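Local coordinates for protein metal-dependent hydrolase (Lactobacillus plantarum, PDB 2F6K) that probably acts as a manganese-dependent lyase of the amidohydrolase family, decarboxylating aminocarboxymuconate semialdehyde in a TIM-barrel active site, at residues D28-P33 with V171-F176; L97-E102 with T122-S127; F176-T181 with G207-I212; N186-H191 with Y225-Y230. All blocks are in the same frame, centred on the assembly; numbering follows the deposited sequence.

Contact 1. Residues D28-P33 with V171-F176; sequences DGWPTP and VPLLGF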
loop_
_atom_site.group_PDB
_atom_site.type_symbol
_atom_site.label_atom_id
_atom_site.label_comp_id
_atom_site.label_asym_id
_atom_site.label_seq_id
_atom_site.Cartn_x
_atom_site.Cartn_y
_atom_site.Cartn_z
ATOM N N ASP A 28 2.248 -1.698 17.144
ATOM C CA ASP A 28 3.401 -2.254 16.433
ATOM C C ASP A 28 3.521 -3.763 16.650
ATOM O O ASP A 28 4.594 -4.334 16.467
ATOM C CB ASP A 28 4.700 -1.583 16.899
ATOM C CG ASP A 28 4.752 -0.097 16.577
ATOM O OD1 ASP A 28 4.404 0.286 15.438
ATOM O OD2 ASP A 28 5.159 0.684 17.464
ATOM N N GLY A 29 2.424 -4.404 17.040
ATOM C CA GLY A 29 2.457 -5.833 17.289
ATOM C C GLY A 29 3.333 -6.161 18.486
ATOM O O GLY A 29 3.806 -7.287 18.639
ATOM N N TRP A 30 3.547 -5.167 19.341
ATOM C CA TRP A 30 4.375 -5.321 20.535
ATOM C C TRP A 30 3.551 -4.727 21.682
ATOM O O TRP A 30 3.170 -3.561 21.632
ATOM C CB TRP A 30 5.689 -4.555 20.316
ATOM C CG TRP A 30 6.791 -4.828 21.306
ATOM C CD1 TRP A 30 6.961 -4.246 22.536
ATOM C CD2 TRP A 30 7.891 -5.737 21.137
ATOM N NE1 TRP A 30 8.103 -4.735 23.140
ATOM C CE2 TRP A 30 8.689 -5.650 22.304
ATOM C CE3 TRP A 30 8.280 -6.614 20.114
ATOM C CZ2 TRP A 30 9.853 -6.410 22.473
ATOM C CZ3 TRP A 30 9.439 -7.371 20.283
ATOM C CH2 TRP A 30 10.210 -7.261 21.453
ATOM N N PRO A 31 3.248 -5.530 22.719
ATOM C CA PRO A 31 2.456 -5.088 23.877
ATOM C C PRO A 31 3.019 -3.890 24.649
ATOM O O PRO A 31 4.170 -3.903 25.100
ATOM C CB PRO A 31 2.364 -6.352 24.736
ATOM C CG PRO A 31 3.655 -7.031 24.458
ATOM C CD PRO A 31 3.779 -6.885 22.947
ATOM N N THR A 32 2.193 -2.858 24.797
ATOM C CA THR A 32 2.585 -1.651 25.506
ATOM C C THR A 32 3.027 -1.991 26.921
ATOM O O THR A 32 2.293 -2.627 27.675
ATOM C CB THR A 32 1.423 -0.640 25.554
ATOM O OG1 THR A 32 1.113 -0.229 24.219
ATOM C CG2 THR A 32 1.805 0.597 26.370
ATOM N N PRO A 33 4.244 -1.571 27.298
ATOM C CA PRO A 33 4.793 -1.834 28.632
ATOM C C PRO A 33 4.297 -0.882 29.717
ATOM O O PRO A 33 3.944 0.264 29.429
ATOM C CB PRO A 33 6.298 -1.711 28.402
ATOM C CG PRO A 33 6.370 -0.614 27.400
ATOM C CD PRO A 33 5.263 -0.961 26.423
ATOM N N VAL A 171 6.552 -5.641 14.557
ATOM C CA VAL A 171 7.173 -4.544 13.823
ATOM C C VAL A 171 8.610 -4.198 14.223
ATOM O O VAL A 171 9.449 -3.927 13.363
ATOM C CB VAL A 171 6.308 -3.267 13.936
ATOM C CG1 VAL A 171 6.986 -2.101 13.224
ATOM C CG2 VAL A 171 4.932 -3.533 13.345
ATOM N N PRO A 172 8.911 -4.194 15.531
ATOM C CA PRO A 172 10.267 -3.868 15.987
ATOM C C PRO A 172 11.375 -4.822 15.520
ATOM O O PRO A 172 12.544 -4.432 15.467
ATOM C CB PRO A 172 10.128 -3.860 17.511
ATOM C CG PRO A 172 8.714 -3.444 17.719
ATOM C CD PRO A 172 7.993 -4.279 16.678
ATOM N N LEU A 173 11.009 -6.058 15.189
ATOM C CA LEU A 173 11.984 -7.055 14.756
ATOM C C LEU A 173 12.596 -6.824 13.373
ATOM O O LEU A 173 13.775 -7.079 13.178
ATOM C CB LEU A 173 11.363 -8.453 14.812
ATOM C CG LEU A 173 10.896 -8.948 16.187
ATOM C CD1 LEU A 173 10.404 -10.383 16.056
ATOM C CD2 LEU A 173 12.031 -8.880 17.191
ATOM N N LEU A 174 11.807 -6.346 12.417
ATOM C CA LEU A 174 12.318 -6.095 11.075
ATOM C C LEU A 174 11.845 -4.735 10.539
ATOM O O LEU A 174 12.599 -4.016 9.874
ATOM C CB LEU A 174 11.869 -7.209 10.120
ATOM C CG LEU A 174 12.208 -6.981 8.642
ATOM C CD1 LEU A 174 13.715 -7.061 8.443
ATOM C CD2 LEU A 174 11.498 -8.010 7.787
ATOM N N GLY A 175 10.594 -4.392 10.838
ATOM C CA GLY A 175 10.037 -3.132 10.380
ATOM C C GLY A 175 10.809 -1.904 10.829
ATOM O O GLY A 175 11.124 -1.021 10.021
ATOM N N PHE A 176 11.115 -1.829 12.119
ATOM C CA PHE A 176 11.855 -0.686 12.630
ATOM C C PHE A 176 13.152 -0.477 11.847
ATOM O O PHE A 176 13.461 0.638 11.430
ATOM C CB PHE A 176 12.170 -0.879 14.112
ATOM C CG PHE A 176 11.047 -0.486 15.034
ATOM C CD1 PHE A 176 9.836 -0.023 14.530
ATOM C CD2 PHE A 176 11.212 -0.569 16.417
ATOM C CE1 PHE A 176 8.801 0.356 15.392
ATOM C CE2 PHE A 176 10.184 -0.195 17.290
ATOM C CZ PHE A 176 8.980 0.269 16.780
#
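Asp28 and Trp30 meet residues Val171 to Phe176, near the start of helix 171-189, on the metal-site side of the TIM-barrel-type amidohydrolase fold. Segment 28-33 is part of the loop between helices 13-22 and 37-46. One backbone hydrogen bond crosses the contact. Val171 N donates to Asp28 O over 3.0 Å, with an N-H...O angle of 148°.

Most of the rest is van der Waals contact. The CB atoms of Asp28 and Val171 are 3.8 Å apart. Val171 CG2 also sits close over the Asp28 carbonyl, 3.2 Å from its O. This branch lies beside the backbone N of its own residue, so it flanks the same carbonyl that the N-H grips. Trp30 extends its indole with CG anti to the backbone N (chi1 -168°). This brings CE3 within 4.0 Å of Pro172 CG, the ring meeting the proline at a slant. On the six-membered ring, CZ3 approaches Leu173 CD2 obliquely. The indole N-H points elsewhere, to the backbone O of Tyr269. Pro172 O is hydrogen-bonded to Arg216 of the second subunit, so the contact also adjoins a subunit interface.

The last group is a carboxylate beside an aromatic ring. The Phe176 side chain lies about 6 Å from the bound manganese, which puts this end of the contact probably beside the active site. One face of its ring carries Pro172 CA, offset toward the rim. Asp28 OD2 makes a weak hydrogen bond with Ser58 OG. It also lies near the ring plane at its edge, 3.9 Å from Phe176 CZ, with the carboxylate and ring planes 77° apart.

Contact 2. Residues L97-E102 with T122-S127; sequences LPIPYE and TVPTNS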
loop_
_atom_site.group_PDB
_atom_site.type_symbol
_atom_site.label_atom_id
_atom_site.label_comp_id
_atom_site.label_asym_id
_atom_site.label_seq_id
_atom_site.Cartn_x
_atom_site.Cartn_y
_atom_site.Cartn_z
ATOM N N LEU A 97 7.967 16.311 18.879
ATOM C CA LEU A 97 7.488 17.395 18.034
ATOM C C LEU A 97 6.146 17.054 17.396
ATOM O O LEU A 97 5.917 15.920 16.972
ATOM C CB LEU A 97 8.513 17.700 16.941
ATOM C CG LEU A 97 9.935 18.044 17.386
ATOM C CD1 LEU A 97 10.788 18.338 16.160
ATOM C CD2 LEU A 97 9.920 19.241 18.309
ATOM N N PRO A 98 5.246 18.044 17.309
ATOM C CA PRO A 98 3.918 17.852 16.722
ATOM C C PRO A 98 3.950 17.675 15.205
ATOM O O PRO A 98 3.164 18.283 14.476
ATOM C CB PRO A 98 3.172 19.109 17.158
ATOM C CG PRO A 98 4.243 20.142 17.105
ATOM C CD PRO A 98 5.421 19.435 17.758
ATOM N N ILE A 99 4.877 16.853 14.729
ATOM C CA ILE A 99 4.976 16.563 13.305
ATOM C C ILE A 99 3.672 15.851 12.952
ATOM O O ILE A 99 3.129 15.120 13.786
ATOM C CB ILE A 99 6.182 15.653 13.030
ATOM C CG1 ILE A 99 7.474 16.473 13.184
ATOM C CG2 ILE A 99 6.065 15.007 11.653
ATOM C CD1 ILE A 99 8.755 15.669 13.022
ATOM N N PRO A 100 3.167 16.006 11.713
ATOM C CA PRO A 100 3.611 16.751 10.531
ATOM C C PRO A 100 3.211 18.219 10.429
ATOM O O PRO A 100 3.168 18.760 9.327
ATOM C CB PRO A 100 2.982 15.962 9.403
ATOM C CG PRO A 100 1.599 15.731 9.967
ATOM C CD PRO A 100 1.915 15.282 11.403
ATOM N N TYR A 101 2.908 18.869 11.543
ATOM C CA TYR A 101 2.496 20.264 11.479
ATOM C C TYR A 101 3.712 21.167 11.602
ATOM O O TYR A 101 4.088 21.576 12.697
ATOM C CB TYR A 101 1.476 20.527 12.582
ATOM C CG TYR A 101 0.329 19.532 12.535
ATOM C CD1 TYR A 101 -0.577 19.530 11.469
ATOM C CD2 TYR A 101 0.189 18.546 13.517
ATOM C CE1 TYR A 101 -1.584 18.572 11.379
ATOM C CE2 TYR A 101 -0.814 17.584 13.434
ATOM C CZ TYR A 101 -1.693 17.604 12.364
ATOM O OH TYR A 101 -2.685 16.658 12.269
ATOM N N GLU A 102 4.318 21.478 10.459
ATOM C CA GLU A 102 5.531 22.288 10.408
ATOM C C GLU A 102 5.609 23.524 11.295
ATOM O O GLU A 102 6.505 23.632 12.125
ATOM C CB GLU A 102 5.835 22.708 8.970
ATOM C CG GLU A 102 7.098 23.547 8.850
ATOM C CD GLU A 102 7.405 23.961 7.424
ATOM O OE1 GLU A 102 6.515 24.554 6.777
ATOM O OE2 GLU A 102 8.537 23.700 6.955
ATOM N N THR A 122 13.422 14.354 19.884
ATOM C CA THR A 122 13.332 12.996 19.379
ATOM C C THR A 122 12.290 13.069 18.277
ATOM O O THR A 122 11.275 13.743 18.435
ATOM C CB THR A 122 12.873 11.985 20.456
ATOM O OG1 THR A 122 12.688 10.702 19.842
ATOM C CG2 THR A 122 11.574 12.404 21.088
ATOM N N VAL A 123 12.547 12.401 17.160
ATOM C CA VAL A 123 11.606 12.425 16.051
ATOM C C VAL A 123 11.376 11.036 15.457
ATOM O O VAL A 123 12.264 10.170 15.478
ATOM C CB VAL A 123 12.091 13.390 14.927
ATOM C CG1 VAL A 123 12.222 14.798 15.485
ATOM C CG2 VAL A 123 13.439 12.921 14.353
ATOM N N PRO A 124 10.173 10.804 14.921
ATOM C CA PRO A 124 9.853 9.509 14.325
ATOM C C PRO A 124 10.436 9.421 12.928
ATOM O O PRO A 124 10.431 10.410 12.191
ATOM C CB PRO A 124 8.330 9.520 14.304
ATOM C CG PRO A 124 8.029 10.951 13.995
ATOM C CD PRO A 124 8.999 11.695 14.906
ATOM N N THR A 125 10.942 8.246 12.564
ATOM C CA THR A 125 11.499 8.057 11.234
ATOM C C THR A 125 10.418 8.475 10.256
ATOM O O THR A 125 10.702 9.070 9.218
ATOM C CB THR A 125 11.880 6.596 10.995
ATOM O OG1 THR A 125 10.828 5.749 11.473
ATOM C CG2 THR A 125 13.180 6.263 11.726
ATOM N N ASN A 126 9.170 8.166 10.597
ATOM C CA ASN A 126 8.030 8.557 9.767
ATOM C C ASN A 126 6.809 8.676 10.660
ATOM O O ASN A 126 6.625 7.879 11.587
ATOM C CB ASN A 126 7.760 7.532 8.659
ATOM C CG ASN A 126 6.665 6.543 9.026
ATOM O OD1 ASN A 126 5.478 6.881 9.044
ATOM N ND2 ASN A 126 7.061 5.316 9.324
ATOM N N SER A 127 5.998 9.694 10.402
ATOM C CA SER A 127 4.787 9.910 11.170
ATOM C C SER A 127 3.667 9.726 10.172
ATOM O O SER A 127 3.451 10.579 9.313
ATOM C CB SER A 127 4.766 11.325 11.750
ATOM O OG SER A 127 3.596 11.543 12.523
HETATM O O HOH W 1 8.432 13.618 18.265
#
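This is a buried, mainly apolar contact with one water bridge. It joins two consecutive strand ends of the parallel barrel: Leu97, Ile99 and Pro100 in the loop after strand 91-95 meet strand 120-124 and the short strand 126-127. Helix 102-114 makes the beta-alpha-beta crossover between them. No direct hydrogen bond spans the two segments.

Leu97 and Val123 lie side by side and point the same way, with Leu97 CD1 3.9 Å from Val123 CG1. Ile99 adds a second methyl to this cluster. Its CD1 sits 4.3 Å from the same Val123 CG1 and slightly farther from Pro124 CD. On the other branch, Ile99 CG2, anti to the backbone N, is 3.9 Å from Ser127 CB. The two arms of Ile99 therefore serve different strands. Pro100 follows a cis peptide bond, and its CD approaches Ser127 OG. That hydroxyl is hydrogen-bonded to His60, whose ring also bonds Leu97 O, so one histidine links both segments.

Where the backbones are too far apart to pair directly, a water fills in. It accepts from Leu97 N at 2.8 Å and donates to Thr122 O at 2.9 Å. The direct contact is thus largely apolar, while buried polar atoms are met through intermediaries: the water for Leu97 N and Thr122 O, His60 for Leu97 O and Ser127 OG.

Contact 3. Residues F176-T181 with G207-I212; sequences FFMDTT and GAFLGI
The rings of Phe177 and Phe209 form an offset edge-to-face pair, planes at 75° and centroids 5.5 Å apart, where helix 171-189 of the TIM-barrel-type fold meets the turn before helix 210-225. The edge of Phe177 is turned to the face of Phe209. One face of the Phe177 ring carries Ala208 CA, a CH-pi contact 3.9 Å from the centroid. Phe209 CE2 lies in its plane at the edge. One face of the Phe209 ring receives Phe177 CB, again as a CH-pi contact, and its edge meets CG of selenomethionine Met178.

The turn is of type II', runs from Gly207 to Leu210 and follows strand 200-203. Ala208, in the turn, packs its CB against the helix. Ala208 CB is 3.8 Å from Phe177 CG and 3.9 Å from Thr180 CB. On the second subunit, another Phe209 stacks on this Phe209, so the aromatic cluster continues across the interface.

Thr181 supplies the polar part. Its CG2 is anti to the backbone N (chi1 -51° for OG1) and reaches Leu210 CD2. Thr181 OG1 donates to Phe177 O at 2.6 Å. That carbonyl also accepts from Thr181 N, and the two donors approach from opposite faces of its plane. Phe209 N gives Thr181 OG1 a weak hydrogen bond, 3.3 Å long.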
loop_
_atom_site.group_PDB
_atom_site.type_symbol
_atom_site.label_atom_id
_atom_site.label_comp_id
_atom_site.label_asym_id
_atom_site.label_seq_id
_atom_site.Cartn_x
_atom_site.Cartn_y
_atom_site.Cartn_z
ATOM N N PHE A 176 11.115 -1.829 12.119
ATOM C CA PHE A 176 11.855 -0.686 12.630
ATOM C C PHE A 176 13.152 -0.477 11.847
ATOM O O PHE A 176 13.461 0.638 11.430
ATOM C CB PHE A 176 12.170 -0.879 14.112
ATOM C CG PHE A 176 11.047 -0.486 15.034
ATOM C CD1 PHE A 176 9.836 -0.023 14.530
ATOM C CD2 PHE A 176 11.212 -0.569 16.417
ATOM C CE1 PHE A 176 8.801 0.356 15.392
ATOM C CE2 PHE A 176 10.184 -0.195 17.290
ATOM C CZ PHE A 176 8.980 0.269 16.780
ATOM N N PHE A 177 13.906 -1.551 11.639
ATOM C CA PHE A 177 15.155 -1.437 10.910
ATOM C C PHE A 177 14.968 -0.965 9.486
ATOM O O PHE A 177 15.727 -0.124 9.000
ATOM C CB PHE A 177 15.917 -2.755 10.921
ATOM C CG PHE A 177 16.728 -2.965 12.167
ATOM C CD1 PHE A 177 17.926 -3.665 12.120
ATOM C CD2 PHE A 177 16.308 -2.438 13.383
ATOM C CE1 PHE A 177 18.699 -3.835 13.259
ATOM C CE2 PHE A 177 17.077 -2.604 14.531
ATOM C CZ PHE A 177 18.277 -3.304 14.465
HETATM N N MSE A 178 13.961 -1.497 8.810
HETATM C CA MSE A 178 13.720 -1.081 7.443
HETATM C C MSE A 178 13.400 0.409 7.425
HETATM O O MSE A 178 13.871 1.143 6.548
HETATM C CB MSE A 178 12.574 -1.888 6.835
HETATM C CG MSE A 178 12.868 -3.387 6.746
HETATM SE SE MSE A 178 11.569 -4.397 5.687
HETATM C CE MSE A 178 10.001 -4.151 6.805
ATOM N N ASP A 179 12.638 0.873 8.413
ATOM C CA ASP A 179 12.274 2.281 8.441
ATOM C C ASP A 179 13.433 3.219 8.732
ATOM O O ASP A 179 13.558 4.267 8.094
ATOM C CB ASP A 179 11.148 2.534 9.437
ATOM C CG ASP A 179 10.134 3.527 8.903
ATOM O OD1 ASP A 179 9.502 3.236 7.865
ATOM O OD2 ASP A 179 9.976 4.604 9.505
ATOM N N THR A 180 14.280 2.852 9.686
ATOM C CA THR A 180 15.425 3.681 10.016
ATOM C C THR A 180 16.316 3.773 8.792
ATOM O O THR A 180 16.822 4.846 8.455
ATOM C CB THR A 180 16.233 3.093 11.187
ATOM O OG1 THR A 180 15.474 3.224 12.396
ATOM C CG2 THR A 180 17.564 3.830 11.348
ATOM N N THR A 181 16.471 2.642 8.112
ATOM C CA THR A 181 17.311 2.579 6.935
ATOM C C THR A 181 16.762 3.442 5.806
ATOM O O THR A 181 17.508 4.186 5.156
ATOM C CB THR A 181 17.456 1.135 6.431
ATOM O OG1 THR A 181 17.837 0.277 7.518
ATOM C CG2 THR A 181 18.535 1.067 5.352
ATOM N N GLY A 207 22.578 1.847 13.782
ATOM C CA GLY A 207 22.422 2.136 12.363
ATOM C C GLY A 207 21.563 1.192 11.553
ATOM O O GLY A 207 21.582 1.242 10.318
ATOM N N ALA A 208 20.805 0.342 12.242
ATOM C CA ALA A 208 19.933 -0.624 11.586
ATOM C C ALA A 208 20.699 -1.362 10.488
ATOM O O ALA A 208 21.654 -2.077 10.783
ATOM C CB ALA A 208 18.708 0.080 11.016
ATOM N N PHE A 209 20.304 -1.177 9.232
ATOM C CA PHE A 209 20.960 -1.851 8.107
ATOM C C PHE A 209 22.042 -1.030 7.410
ATOM O O PHE A 209 22.599 -1.475 6.397
ATOM C CB PHE A 209 19.923 -2.256 7.056
ATOM C CG PHE A 209 18.928 -3.278 7.535
ATOM C CD1 PHE A 209 17.613 -3.237 7.085
ATOM C CD2 PHE A 209 19.300 -4.265 8.448
ATOM C CE1 PHE A 209 16.677 -4.155 7.539
ATOM C CE2 PHE A 209 18.369 -5.191 8.909
ATOM C CZ PHE A 209 17.050 -5.133 8.452
ATOM N N LEU A 210 22.338 0.161 7.923
ATOM C CA LEU A 210 23.356 0.987 7.286
ATOM C C LEU A 210 24.691 0.243 7.127
ATOM O O LEU A 210 25.364 0.382 6.105
ATOM C CB LEU A 210 23.558 2.288 8.070
ATOM C CG LEU A 210 22.301 3.158 8.189
ATOM C CD1 LEU A 210 22.672 4.551 8.705
ATOM C CD2 LEU A 210 21.621 3.257 6.829
ATOM N N GLY A 211 25.057 -0.558 8.125
ATOM C CA GLY A 211 26.295 -1.312 8.064
ATOM C C GLY A 211 26.442 -2.132 6.794
ATOM O O GLY A 211 27.557 -2.395 6.347
ATOM N N ILE A 212 25.323 -2.535 6.198
ATOM C CA ILE A 212 25.376 -3.320 4.968
ATOM C C ILE A 212 25.005 -2.581 3.670
ATOM O O ILE A 212 25.603 -2.838 2.624
ATOM C CB ILE A 212 24.487 -4.572 5.086
ATOM C CG1 ILE A 212 25.100 -5.534 6.110
ATOM C CG2 ILE A 212 24.317 -5.238 3.714
ATOM C CD1 ILE A 212 24.313 -6.833 6.290
#

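Contact 4. Residues N186-H191 with Y225-Y230; sequences NMLKYH and YQVDVY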
loop_
_atom_site.group_PDB
_atom_site.type_symbol
_atom_site.label_atom_id
_atom_site.label_comp_id
_atom_site.label_asym_id
_atom_site.label_seq_id
_atom_site.Cartn_x
_atom_site.Cartn_y
_atom_site.Cartn_z
ATOM N N ASN A 186 16.787 8.732 2.877
ATOM C CA ASN A 186 15.918 9.827 2.486
ATOM C C ASN A 186 16.646 11.123 2.832
ATOM O O ASN A 186 16.627 12.096 2.075
ATOM C CB ASN A 186 14.600 9.739 3.256
ATOM C CG ASN A 186 13.530 10.644 2.682
ATOM O OD1 ASN A 186 13.040 11.548 3.355
ATOM N ND2 ASN A 186 13.160 10.403 1.433
HETATM N N MSE A 187 17.300 11.117 3.986
HETATM C CA MSE A 187 18.036 12.275 4.449
HETATM C C MSE A 187 19.240 12.540 3.539
HETATM O O MSE A 187 19.653 13.681 3.347
HETATM C CB MSE A 187 18.453 12.046 5.897
HETATM C CG MSE A 187 17.256 11.953 6.829
HETATM SE SE MSE A 187 17.709 11.468 8.638
HETATM C CE MSE A 187 18.175 13.199 9.377
ATOM N N LEU A 188 19.799 11.483 2.967
ATOM C CA LEU A 188 20.918 11.658 2.056
ATOM C C LEU A 188 20.379 12.374 0.824
ATOM O O LEU A 188 20.909 13.392 0.395
ATOM C CB LEU A 188 21.498 10.305 1.642
ATOM C CG LEU A 188 22.216 9.504 2.725
ATOM C CD1 LEU A 188 22.743 8.194 2.125
ATOM C CD2 LEU A 188 23.353 10.340 3.306
ATOM N N LYS A 189 19.306 11.822 0.273
ATOM C CA LYS A 189 18.661 12.362 -0.912
ATOM C C LYS A 189 18.382 13.867 -0.811
ATOM O O LYS A 189 18.588 14.608 -1.773
ATOM C CB LYS A 189 17.357 11.606 -1.163
ATOM C CG LYS A 189 16.531 12.130 -2.342
ATOM C CD LYS A 189 15.195 11.392 -2.437
ATOM C CE LYS A 189 14.249 12.037 -3.448
ATOM N NZ LYS A 189 14.819 12.005 -4.820
ATOM N N TYR A 190 17.923 14.320 0.350
ATOM C CA TYR A 190 17.612 15.732 0.530
ATOM C C TYR A 190 18.750 16.599 1.073
ATOM O O TYR A 190 18.524 17.729 1.494
ATOM C CB TYR A 190 16.368 15.868 1.407
ATOM C CG TYR A 190 15.109 15.437 0.687
ATOM C CD1 TYR A 190 14.697 16.092 -0.477
ATOM C CD2 TYR A 190 14.342 14.357 1.144
ATOM C CE1 TYR A 190 13.557 15.687 -1.170
ATOM C CE2 TYR A 190 13.196 13.939 0.454
ATOM C CZ TYR A 190 12.811 14.611 -0.704
ATOM O OH TYR A 190 11.700 14.203 -1.410
ATOM N N HIS A 191 19.967 16.059 1.057
ATOM C CA HIS A 191 21.152 16.772 1.510
ATOM C C HIS A 191 21.001 17.334 2.918
ATOM O O HIS A 191 21.485 18.425 3.222
ATOM C CB HIS A 191 21.471 17.904 0.534
ATOM C CG HIS A 191 21.432 17.485 -0.904
ATOM N ND1 HIS A 191 20.295 17.582 -1.678
ATOM C CD2 HIS A 191 22.376 16.919 -1.692
ATOM C CE1 HIS A 191 20.541 17.094 -2.882
ATOM N NE2 HIS A 191 21.796 16.684 -2.915
ATOM N N TYR A 225 23.268 11.963 -5.542
ATOM C CA TYR A 225 22.999 12.853 -4.417
ATOM C C TYR A 225 24.168 13.787 -4.132
ATOM O O TYR A 225 24.052 14.706 -3.325
ATOM C CB TYR A 225 22.694 12.050 -3.150
ATOM C CG TYR A 225 21.478 11.162 -3.238
ATOM C CD1 TYR A 225 20.457 11.420 -4.157
ATOM C CD2 TYR A 225 21.321 10.091 -2.360
ATOM C CE1 TYR A 225 19.314 10.636 -4.192
ATOM C CE2 TYR A 225 20.184 9.303 -2.384
ATOM C CZ TYR A 225 19.186 9.582 -3.299
ATOM O OH TYR A 225 18.053 8.808 -3.309
ATOM N N GLN A 226 25.292 13.549 -4.795
ATOM C CA GLN A 226 26.480 14.363 -4.585
ATOM C C GLN A 226 26.882 14.306 -3.112
ATOM O O GLN A 226 27.350 15.295 -2.539
ATOM C CB GLN A 226 26.212 15.806 -5.006
ATOM C CG GLN A 226 25.923 15.972 -6.498
ATOM C CD GLN A 226 27.072 15.506 -7.411
ATOM O OE1 GLN A 226 28.112 15.032 -6.950
ATOM N NE2 GLN A 226 26.874 15.644 -8.716
ATOM N N VAL A 227 26.688 13.135 -2.510
ATOM C CA VAL A 227 27.013 12.917 -1.102
ATOM C C VAL A 227 27.939 11.706 -0.903
ATOM O O VAL A 227 27.816 10.690 -1.591
ATOM C CB VAL A 227 25.716 12.708 -0.271
ATOM C CG1 VAL A 227 26.043 12.447 1.186
ATOM C CG2 VAL A 227 24.843 13.939 -0.371
ATOM N N ASP A 228 28.882 11.829 0.026
ATOM C CA ASP A 228 29.801 10.732 0.319
ATOM C C ASP A 228 29.241 10.068 1.576
ATOM O O ASP A 228 29.400 10.583 2.680
ATOM C CB ASP A 228 31.210 11.271 0.581
ATOM C CG ASP A 228 32.236 10.165 0.754
ATOM O OD1 ASP A 228 31.962 9.204 1.512
ATOM O OD2 ASP A 228 33.322 10.264 0.137
ATOM N N VAL A 229 28.575 8.933 1.406
ATOM C CA VAL A 229 27.956 8.245 2.529
ATOM C C VAL A 229 28.930 7.958 3.673
ATOM O O VAL A 229 28.559 8.027 4.851
ATOM C CB VAL A 229 27.243 6.938 2.041
ATOM C CG1 VAL A 229 28.262 5.912 1.557
ATOM C CG2 VAL A 229 26.364 6.381 3.148
ATOM N N TYR A 230 30.179 7.661 3.328
ATOM C CA TYR A 230 31.198 7.374 4.334
ATOM C C TYR A 230 31.532 8.589 5.186
ATOM O O TYR A 230 31.855 8.437 6.363
ATOM C CB TYR A 230 32.459 6.837 3.668
ATOM C CG TYR A 230 32.169 5.611 2.850
ATOM C CD1 TYR A 230 31.727 4.430 3.458
ATOM C CD2 TYR A 230 32.307 5.629 1.459
ATOM C CE1 TYR A 230 31.432 3.295 2.700
ATOM C CE2 TYR A 230 32.018 4.507 0.695
ATOM C CZ TYR A 230 31.581 3.340 1.319
ATOM O OH TYR A 230 31.304 2.224 0.553
HETATM O O HOH W 2 16.375 8.994 -5.454
#
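Leu188 is the first residue of segment 186-191 to touch the other segment, and it spreads over three partners. Its CB lies 4.0 Å from Tyr225 CD2. Its two methyls diverge: CD2 meets Val227 CG1 at 4.0 Å, and CD1 reaches Val229 CG2. Val232 of helix 229-235 packs on the same leucine.

Lys189 comes next and lies over the Tyr225 ring. Its CA is almost exactly above the ring centre, 3.5 Å from the centroid and 3° off the normal, in a CH-pi contact. Its CB adds a close approach to Tyr225 CZ. With CG anti to the backbone N (chi1 177°), the aliphatic chain runs past the phenol end of the ring. A water in the ring plane is 2.7 Å from Tyr225 OH and accepts a weak bond from Lys189 NZ. The stronger partner of that ammonium is Ile167 O of the second subunit.

Tyr190 is hydrogen-bonded through OH to Gly64 O of the third subunit. Helix 171-189 ends here in a Schellman motif, with His191, at positive phi, as its C-prime residue. The contact thus sets this helix end against the end of helix 210-225, the short link after it and the start of helix 229-235, on the outside of the barrel. Tyr225 O lies at the edge of the His191 ring, 3.0 Å from His191 NE2. Val227 CG2 approaches obliquely, 4.1 Å from His191 CD2.

Overall arrangement
From the N terminus, the loop at 28-33 meets 171-176 in contact 1, the longest closure. It encloses contact 2, which closes the loop that holds helix 102-114, between the ends of neighbouring barrel strands. Helix 171-189 then serves contacts 1, 3 and 4 with its start, middle and end. Contact 3 closes the part of the chain holding strand 200-203. Contact 4 closes the part from the end of helix 171-189 through strand 200-203 and helix 210-225. These two cross along the chain. Contacts 1 and 3 share Phe176 and touch through Leu174 and Phe209. Contacts 2 and 3 meet where Asp179 probably accepts hydrogen bonds from Thr125 and Asn126. Contacts 1, 3 and 4 adjoin the second subunit.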